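Local coordinates for protein putative hyaluronoglucosaminidase (Clostridium perfringens, PDB 6PWI) that probably cleaves hexosaminides as a family 84 glycoside hydrolase, this chain being the catalytic barrel with flanking domains from a longer, probably cell-wall-anchored protein, at residues K332-E337 against D365-Y370; I360-D365 against E374-F379. All coordinates share one frame; numbering follows the deposited sequence.

Contact 1. Residues K332-E337 against D365-Y370; sequences KVYTKE and DVILGY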
ATOM      1  N   LYS A 332       4.146  -9.202  21.846  1.00 25.00           N
ATOM      2  CA  LYS A 332       4.031 -10.647  21.749  1.00 26.32           C
ATOM      3  C   LYS A 332       2.567 -11.031  21.562  1.00 25.11           C
ATOM      4  O   LYS A 332       2.251 -11.943  20.803  1.00 25.65           O
ATOM      5  CB  LYS A 332       4.592 -11.342  22.990  1.00 29.63           C
ATOM      6  CG  LYS A 332       4.544 -12.861  22.921  1.00 35.02           C
ATOM      7  CD  LYS A 332       4.784 -13.535  24.248  1.00 41.55           C
ATOM      8  CE  LYS A 332       5.056 -15.017  24.096  1.00 46.87           C
ATOM      9  NZ  LYS A 332       4.902 -15.727  25.388  1.00 51.89           N
ATOM     10  N   VAL A 333       1.691 -10.323  22.275  1.00 23.23           N
ATOM     11  CA  VAL A 333       0.250 -10.458  22.167  1.00 22.11           C
ATOM     12  C   VAL A 333      -0.242  -9.340  21.254  1.00 22.14           C
ATOM     13  O   VAL A 333      -0.318  -8.188  21.686  1.00 23.31           O
ATOM     14  CB  VAL A 333      -0.383 -10.355  23.571  1.00 21.70           C
ATOM     15  CG1 VAL A 333      -1.896 -10.200  23.529  1.00 20.74           C
ATOM     16  CG2 VAL A 333       0.032 -11.514  24.470  1.00 20.87           C
ATOM     17  N   TYR A 334      -0.575  -9.679  19.998  1.00 20.73           N
ATOM     18  CA  TYR A 334      -0.889  -8.659  19.006  1.00 19.93           C
ATOM     19  C   TYR A 334      -2.277  -8.876  18.401  1.00 19.95           C
ATOM     20  O   TYR A 334      -2.612  -8.278  17.377  1.00 19.71           O
ATOM     21  CB  TYR A 334       0.190  -8.587  17.923  1.00 19.41           C
ATOM     22  CG  TYR A 334       0.438  -9.888  17.208  1.00 19.86           C
ATOM     23  CD1 TYR A 334      -0.398 -10.321  16.186  1.00 19.94           C
ATOM     24  CD2 TYR A 334       1.499 -10.702  17.576  1.00 20.00           C
ATOM     25  CE1 TYR A 334      -0.181 -11.529  15.543  1.00 20.60           C
ATOM     26  CE2 TYR A 334       1.737 -11.907  16.937  1.00 20.95           C
ATOM     27  CZ  TYR A 334       0.889 -12.324  15.925  1.00 21.48           C
ATOM     28  OH  TYR A 334       1.138 -13.518  15.317  1.00 22.00           O
ATOM     29  N   THR A 335      -3.075  -9.744  19.030  1.00 20.00           N
ATOM     30  CA  THR A 335      -4.470  -9.913  18.649  1.00 20.81           C
ATOM     31  C   THR A 335      -5.308 -10.084  19.907  1.00 21.57           C
ATOM     32  O   THR A 335      -4.801 -10.499  20.952  1.00 21.48           O
ATOM     33  CB  THR A 335      -4.738 -11.134  17.749  1.00 20.15           C
ATOM     34  OG1 THR A 335      -4.790 -12.318  18.545  1.00 20.33           O
ATOM     35  CG2 THR A 335      -3.763 -11.309  16.605  1.00 19.69           C
ATOM     36  N   LYS A 336      -6.603  -9.783  19.776  1.00 22.42           N
ATOM     37  CA  LYS A 336      -7.520  -9.867  20.894  1.00 23.65           C
ATOM     38  C   LYS A 336      -7.658 -11.327  21.315  1.00 25.48           C
ATOM     39  O   LYS A 336      -7.760 -11.619  22.504  1.00 26.18           O
ATOM     40  CB  LYS A 336      -8.868  -9.257  20.511  1.00 23.68           C
ATOM     41  CG  LYS A 336      -9.886  -9.169  21.638  1.00 22.82           C
ATOM     42  CD  LYS A 336     -11.250  -8.817  21.124  1.00 22.05           C
ATOM     43  CE  LYS A 336     -12.266  -8.773  22.237  1.00 22.95           C
ATOM     44  NZ  LYS A 336     -13.594  -8.345  21.739  1.00 23.68           N
ATOM     45  N   GLU A 337      -7.633 -12.229  20.325  1.00 27.38           N
ATOM     46  CA  GLU A 337      -7.731 -13.659  20.563  1.00 30.48           C
ATOM     47  C   GLU A 337      -6.602 -14.147  21.474  1.00 28.78           C
ATOM     48  O   GLU A 337      -6.851 -14.890  22.418  1.00 27.92           O
ATOM     49  CB  GLU A 337      -7.720 -14.428  19.242  1.00 35.77           C
ATOM     50  CG  GLU A 337      -7.908 -15.926  19.420  1.00 42.79           C
ATOM     51  CD  GLU A 337      -7.806 -16.738  18.140  1.00 50.21           C
ATOM     52  OE1 GLU A 337      -6.854 -16.499  17.360  1.00 54.22           O
ATOM     53  OE2 GLU A 337      -8.688 -17.597  17.914  1.00 55.21           O
ATOM     54  N   ASP A 365      -8.655  -8.430  15.877  1.00 24.68           N
ATOM     55  CA  ASP A 365      -9.259  -9.456  16.716  1.00 25.79           C
ATOM     56  C   ASP A 365      -8.532 -10.791  16.539  1.00 24.65           C
ATOM     57  O   ASP A 365      -8.433 -11.575  17.480  1.00 24.26           O
ATOM     58  CB  ASP A 365     -10.757  -9.570  16.429  1.00 28.51           C
ATOM     59  CG  ASP A 365     -11.606  -8.549  17.172  1.00 32.31           C
ATOM     60  OD1 ASP A 365     -11.025  -7.672  17.861  1.00 33.84           O
ATOM     61  OD2 ASP A 365     -12.851  -8.648  17.079  1.00 34.02           O
ATOM     62  N   VAL A 366      -8.035 -11.025  15.319  1.00 23.49           N
ATOM     63  CA  VAL A 366      -7.367 -12.256  14.912  1.00 23.37           C
ATOM     64  C   VAL A 366      -6.164 -11.853  14.063  1.00 23.52           C
ATOM     65  O   VAL A 366      -5.952 -10.662  13.845  1.00 24.24           O
ATOM     66  CB  VAL A 366      -8.310 -13.180  14.110  1.00 22.49           C
ATOM     67  CG1 VAL A 366      -9.454 -13.715  14.955  1.00 20.98           C
ATOM     68  CG2 VAL A 366      -8.836 -12.505  12.842  1.00 21.45           C
ATOM     69  N   ILE A 367      -5.413 -12.845  13.563  1.00 22.78           N
ATOM     70  CA  ILE A 367      -4.225 -12.585  12.766  1.00 22.85           C
ATOM     71  C   ILE A 367      -4.604 -11.825  11.497  1.00 22.77           C
ATOM     72  O   ILE A 367      -3.951 -10.843  11.156  1.00 23.66           O
ATOM     73  CB  ILE A 367      -3.426 -13.875  12.482  1.00 23.98           C
ATOM     74  CG1 ILE A 367      -2.913 -14.496  13.789  1.00 25.36           C
ATOM     75  CG2 ILE A 367      -2.287 -13.611  11.500  1.00 23.07           C
ATOM     76  CD1 ILE A 367      -2.203 -15.829  13.631  1.00 24.73           C
ATOM     77  N   LEU A 368      -5.652 -12.271  10.795  1.00 23.08           N
ATOM     78  CA  LEU A 368      -6.115 -11.540   9.623  1.00 22.95           C
ATOM     79  C   LEU A 368      -7.300 -10.655  10.009  1.00 22.94           C
ATOM     80  O   LEU A 368      -8.375 -10.762   9.425  1.00 23.99           O
ATOM     81  CB  LEU A 368      -6.497 -12.509   8.494  1.00 22.51           C
ATOM     82  CG  LEU A 368      -5.516 -13.644   8.184  1.00 23.02           C
ATOM     83  CD1 LEU A 368      -6.068 -14.530   7.079  1.00 22.60           C
ATOM     84  CD2 LEU A 368      -4.146 -13.115   7.786  1.00 22.60           C
ATOM     85  N   GLY A 369      -7.100  -9.776  10.996  1.00 22.51           N
ATOM     86  CA  GLY A 369      -8.179  -8.945  11.504  1.00 22.98           C
ATOM     87  C   GLY A 369      -8.637  -7.894  10.493  1.00 23.04           C
ATOM     88  O   GLY A 369      -7.850  -7.400   9.685  1.00 23.39           O
ATOM     89  N   TYR A 370      -9.929  -7.565  10.549  1.00 22.39           N
ATOM     90  CA  TYR A 370     -10.460  -6.430   9.813  1.00 23.23           C
ATOM     91  C   TYR A 370     -10.214  -5.171  10.644  1.00 23.01           C
ATOM     92  O   TYR A 370      -9.921  -5.267  11.836  1.00 22.34           O
ATOM     93  CB  TYR A 370     -11.957  -6.631   9.552  1.00 23.65           C
ATOM     94  CG  TYR A 370     -12.336  -7.526   8.392  1.00 25.19           C
ATOM     95  CD1 TYR A 370     -13.171  -7.058   7.385  1.00 25.02           C
ATOM     96  CD2 TYR A 370     -11.904  -8.846   8.311  1.00 26.02           C
ATOM     97  CE1 TYR A 370     -13.556  -7.867   6.326  1.00 25.05           C
ATOM     98  CE2 TYR A 370     -12.275  -9.669   7.256  1.00 26.39           C
ATOM     99  CZ  TYR A 370     -13.104  -9.174   6.260  1.00 26.61           C
ATOM    100  OH  TYR A 370     -13.486  -9.963   5.215  1.00 26.02           O
TER
HETATM  101  O   HOH W   1     -13.128  -6.658  19.193  1.00 32.77           O
HETATM  102  O   HOH W   2      -5.802 -15.535  15.008  1.00 32.27           O

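Contact 2. Residues I360-D365 against E374-F379; sequences IMWTGD and ETFEFF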
ATOM      1  N   ILE A 360       2.617   1.086  19.507  1.00 23.72           N
ATOM      2  CA  ILE A 360       2.467  -0.353  19.644  1.00 22.09           C
ATOM      3  C   ILE A 360       1.483  -0.851  18.582  1.00 22.18           C
ATOM      4  O   ILE A 360       0.424  -0.256  18.378  1.00 22.83           O
ATOM      5  CB  ILE A 360       2.023  -0.692  21.080  1.00 20.61           C
ATOM      6  CG1 ILE A 360       3.104  -0.300  22.092  1.00 19.71           C
ATOM      7  CG2 ILE A 360       1.628  -2.157  21.187  1.00 20.08           C
ATOM      8  CD1 ILE A 360       2.594  -0.000  23.486  1.00 19.23           C
ATOM      9  N   MET A 361       1.849  -1.943  17.903  1.00 21.50           N
ATOM     10  CA  MET A 361       1.098  -2.430  16.758  1.00 21.30           C
ATOM     11  C   MET A 361       0.117  -3.520  17.185  1.00 20.60           C
ATOM     12  O   MET A 361       0.187  -4.034  18.301  1.00 20.57           O
ATOM     13  CB  MET A 361       2.026  -2.977  15.671  1.00 22.64           C
ATOM     14  CG  MET A 361       3.018  -1.956  15.178  1.00 25.13           C
ATOM     15  SD  MET A 361       3.626  -2.365  13.531  1.00 27.13           S
ATOM     16  CE  MET A 361       2.287  -1.723  12.524  1.00 25.51           C
ATOM     17  N   TRP A 362      -0.784  -3.867  16.259  1.00 19.27           N
ATOM     18  CA  TRP A 362      -1.958  -4.681  16.518  1.00 18.50           C
ATOM     19  C   TRP A 362      -2.491  -5.142  15.168  1.00 18.46           C
ATOM     20  O   TRP A 362      -2.527  -4.343  14.231  1.00 18.09           O
ATOM     21  CB  TRP A 362      -2.996  -3.812  17.231  1.00 17.87           C
ATOM     22  CG  TRP A 362      -4.199  -4.501  17.799  1.00 17.60           C
ATOM     23  CD1 TRP A 362      -5.500  -4.353  17.404  1.00 17.44           C
ATOM     24  CD2 TRP A 362      -4.222  -5.389  18.928  1.00 17.29           C
ATOM     25  NE1 TRP A 362      -6.329  -5.100  18.201  1.00 17.18           N
ATOM     26  CE2 TRP A 362      -5.571  -5.749  19.139  1.00 17.02           C
ATOM     27  CE3 TRP A 362      -3.235  -5.915  19.770  1.00 17.34           C
ATOM     28  CZ2 TRP A 362      -5.954  -6.614  20.159  1.00 17.08           C
ATOM     29  CZ3 TRP A 362      -3.614  -6.772  20.777  1.00 17.51           C
ATOM     30  CH2 TRP A 362      -4.955  -7.108  20.967  1.00 17.53           C
ATOM     31  N   THR A 363      -2.899  -6.413  15.069  1.00 18.49           N
ATOM     32  CA  THR A 363      -3.403  -6.896  13.793  1.00 19.27           C
ATOM     33  C   THR A 363      -4.924  -7.000  13.817  1.00 20.29           C
ATOM     34  O   THR A 363      -5.525  -7.278  12.781  1.00 21.79           O
ATOM     35  CB  THR A 363      -2.733  -8.198  13.332  1.00 18.91           C
ATOM     36  OG1 THR A 363      -3.272  -9.270  14.107  1.00 18.61           O
ATOM     37  CG2 THR A 363      -1.224  -8.153  13.425  1.00 18.18           C
ATOM     38  N   GLY A 364      -5.528  -6.781  14.996  1.00 20.82           N
ATOM     39  CA  GLY A 364      -6.976  -6.823  15.161  1.00 21.59           C
ATOM     40  C   GLY A 364      -7.437  -7.926  16.118  1.00 22.97           C
ATOM     41  O   GLY A 364      -6.720  -8.305  17.048  1.00 21.52           O
ATOM     42  N   ASP A 365      -8.655  -8.430  15.877  1.00 24.68           N
ATOM     43  CA  ASP A 365      -9.259  -9.456  16.716  1.00 25.79           C
ATOM     44  C   ASP A 365      -8.532 -10.791  16.539  1.00 24.65           C
ATOM     45  O   ASP A 365      -8.433 -11.575  17.480  1.00 24.26           O
ATOM     46  CB  ASP A 365     -10.757  -9.570  16.429  1.00 28.51           C
ATOM     47  CG  ASP A 365     -11.606  -8.549  17.172  1.00 32.31           C
ATOM     48  OD1 ASP A 365     -11.025  -7.672  17.861  1.00 33.84           O
ATOM     49  OD2 ASP A 365     -12.851  -8.648  17.079  1.00 34.02           O
ATOM     50  N   GLU A 374     -14.293  -1.800  17.326  1.00 26.37           N
ATOM     51  CA  GLU A 374     -14.358  -2.631  18.523  1.00 27.12           C
ATOM     52  C   GLU A 374     -12.970  -3.152  18.901  1.00 26.56           C
ATOM     53  O   GLU A 374     -12.606  -3.153  20.079  1.00 26.80           O
ATOM     54  CB  GLU A 374     -15.347  -3.790  18.363  1.00 28.64           C
ATOM     55  CG  GLU A 374     -16.806  -3.370  18.352  1.00 31.49           C
ATOM     56  CD  GLU A 374     -17.342  -2.747  17.065  1.00 35.20           C
ATOM     57  OE1 GLU A 374     -16.712  -2.915  15.982  1.00 33.94           O
ATOM     58  OE2 GLU A 374     -18.398  -2.082  17.144  1.00 38.41           O
ATOM     59  N   THR A 375     -12.199  -3.593  17.901  1.00 24.26           N
ATOM     60  CA  THR A 375     -10.860  -4.099  18.154  1.00 23.51           C
ATOM     61  C   THR A 375      -9.957  -3.002  18.729  1.00 23.08           C
ATOM     62  O   THR A 375      -9.097  -3.283  19.566  1.00 22.45           O
ATOM     63  CB  THR A 375     -10.266  -4.807  16.927  1.00 23.30           C
ATOM     64  OG1 THR A 375      -9.261  -5.686  17.430  1.00 23.59           O
ATOM     65  CG2 THR A 375      -9.661  -3.878  15.897  1.00 22.13           C
ATOM     66  N   PHE A 376     -10.156  -1.758  18.275  1.00 22.36           N
ATOM     67  CA  PHE A 376      -9.341  -0.646  18.736  1.00 22.68           C
ATOM     68  C   PHE A 376      -9.772  -0.213  20.135  1.00 23.98           C
ATOM     69  O   PHE A 376      -8.925   0.162  20.944  1.00 24.68           O
ATOM     70  CB  PHE A 376      -9.295   0.479  17.697  1.00 21.63           C
ATOM     71  CG  PHE A 376      -8.578   0.094  16.428  1.00 20.84           C
ATOM     72  CD1 PHE A 376      -7.396  -0.636  16.472  1.00 20.05           C
ATOM     73  CD2 PHE A 376      -9.077   0.455  15.186  1.00 20.24           C
ATOM     74  CE1 PHE A 376      -6.745  -1.010  15.305  1.00 19.37           C
ATOM     75  CE2 PHE A 376      -8.411   0.096  14.022  1.00 19.83           C
ATOM     76  CZ  PHE A 376      -7.254  -0.646  14.083  1.00 18.94           C
ATOM     77  N   GLU A 377     -11.080  -0.295  20.421  1.00 25.79           N
ATOM     78  CA  GLU A 377     -11.585  -0.025  21.762  1.00 26.94           C
ATOM     79  C   GLU A 377     -10.952  -1.007  22.746  1.00 25.35           C
ATOM     80  O   GLU A 377     -10.575  -0.631  23.857  1.00 24.66           O
ATOM     81  CB  GLU A 377     -13.110  -0.155  21.831  1.00 30.02           C
ATOM     82  CG  GLU A 377     -13.877   1.039  21.293  1.00 34.64           C
ATOM     83  CD  GLU A 377     -15.363   0.812  21.020  1.00 40.26           C
ATOM     84  OE1 GLU A 377     -15.888  -0.283  21.361  1.00 41.95           O
ATOM     85  OE2 GLU A 377     -16.006   1.734  20.467  1.00 42.93           O
ATOM     86  N   PHE A 378     -10.854  -2.274  22.326  1.00 23.93           N
ATOM     87  CA  PHE A 378     -10.290  -3.304  23.180  1.00 23.01           C
ATOM     88  C   PHE A 378      -8.821  -2.987  23.458  1.00 23.26           C
ATOM     89  O   PHE A 378      -8.386  -3.011  24.610  1.00 22.47           O
ATOM     90  CB  PHE A 378     -10.454  -4.704  22.578  1.00 21.51           C
ATOM     91  CG  PHE A 378      -9.678  -5.751  23.341  1.00 21.01           C
ATOM     92  CD1 PHE A 378     -10.245  -6.408  24.421  1.00 20.94           C
ATOM     93  CD2 PHE A 378      -8.356  -6.029  23.029  1.00 20.12           C
ATOM     94  CE1 PHE A 378      -9.523  -7.345  25.146  1.00 20.51           C
ATOM     95  CE2 PHE A 378      -7.635  -6.963  23.755  1.00 20.24           C
ATOM     96  CZ  PHE A 378      -8.219  -7.623  24.810  1.00 20.25           C
ATOM     97  N   PHE A 379      -8.073  -2.709  22.380  1.00 23.20           N
ATOM     98  CA  PHE A 379      -6.650  -2.434  22.472  1.00 23.52           C
ATOM     99  C   PHE A 379      -6.410  -1.268  23.426  1.00 24.78           C
ATOM    100  O   PHE A 379      -5.519  -1.337  24.271  1.00 24.70           O
ATOM    101  CB  PHE A 379      -6.053  -2.129  21.095  1.00 22.64           C
ATOM    102  CG  PHE A 379      -4.571  -1.847  21.128  1.00 22.32           C
ATOM    103  CD1 PHE A 379      -3.651  -2.854  20.872  1.00 21.99           C
ATOM    104  CD2 PHE A 379      -4.092  -0.583  21.443  1.00 21.30           C
ATOM    105  CE1 PHE A 379      -2.289  -2.600  20.912  1.00 21.58           C
ATOM    106  CE2 PHE A 379      -2.730  -0.330  21.494  1.00 20.57           C
ATOM    107  CZ  PHE A 379      -1.833  -1.337  21.223  1.00 21.24           C
TER

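Contact 1. Residues K332-E337 against D365-Y370
Glu337 N donates to Asp365 O at 3.0 Å. Thr335 CB lies near the same carbonyl, and its CG2 packs 3.5 Å from Val366 C, on the next peptide, while its OG1 turns to Ser338 N. Lys336 and Asp365 run side by side in the same direction. With CG anti to the backbone N (chi1 -175°) and the rest extended, the lysine lays its CD 3.5 Å from Asp365 OD1. Its NZ stays 4.7 Å from that oxygen, and a water joins the pair, accepting from Lys336 NZ and donating to Asp365 OD1 at 2.7 Å; Thr375 OG1 also hydrogen-bonds Asp365 OD1. A second water gives a hydrogen to Glu337 OE1 and takes one from Ile367 N. Both segments belong to loops at the C-terminal ends of adjacent strands, 328-330 and 359-362, the end of a (β/α)8 barrel where the active site lies. Tyr334 CE1 approaches Ile367 CG1 only loosely, at 4.4 Å; the tyrosine side chain is about 8 Å from that of Asp299, the predicted proton donor. Behind this layer, Thr363 OG1 binds Val366 O and Asn392 ND2 binds Ile367 O, positioning the second loop.

Contact 2. Residues I360-D365 against E374-F379
Trp362 and Phe379 both carry CG anti to the backbone N (chi1 -170° and -179°), and the two side chains reach across the interface of strand 359-362 and helix 373-383 from opposite sides and overlap. This is the strand-to-helix half of a beta-alpha-beta unit of the (β/α)8 barrel, completed by strand 387-391; the short segments run roughly antiparallel, their axes 10.7 Å apart at closest. Phe379 turns its edge to one face of the indole in an offset edge-to-face pair, with centroids 4.9 Å apart. Its CB also makes a CH-pi contact over the five-membered ring, 4.1 Å from the centroid. Gly364 O lies against the opposite indole face, toward the rim. Phe378 CD2 packs on Trp362 CZ2 at 3.8 Å, and Phe376, itself stacked with Phe418, reaches Trp362 CD1. Two residues earlier on the strand, Ile360 CG2 meets the edge of Phe379 at CZ, 3.6 Å away. The buried indole N-H is satisfied near the ring plane: Trp362 NE1 donates to Thr375 OG1 at 3.1 Å and 162°. Two bonds, one accepted and one donated, fix that hydroxyl's rotation; Thr375 OG1 in turn donates to Asp365 OD1 from above the carboxylate plane at 2.7 Å.

Overall arrangement
Contact 1 is a surface contact between two loops that follow adjacent barrel strands, whereas contact 2 is buried between one strand and the helix that follows it. The chemistry changes accordingly: backbone and water-mediated bonds dominate in the loops, aromatic packing with a single polar relay inside. Asp365 belongs to both, its carbonyl bonding 332-337 directly and OD1 through a water, while OD1 also accepts from Thr375 on helix 373-383. The two contacts touch directly, their centres about 7 Å apart. Probable hydrogen bonds run from Thr363 N to Tyr334 O and from Lys336 N to Gly364 O, and the indole of Trp362 packs against the Thr335-Lys336 peptide.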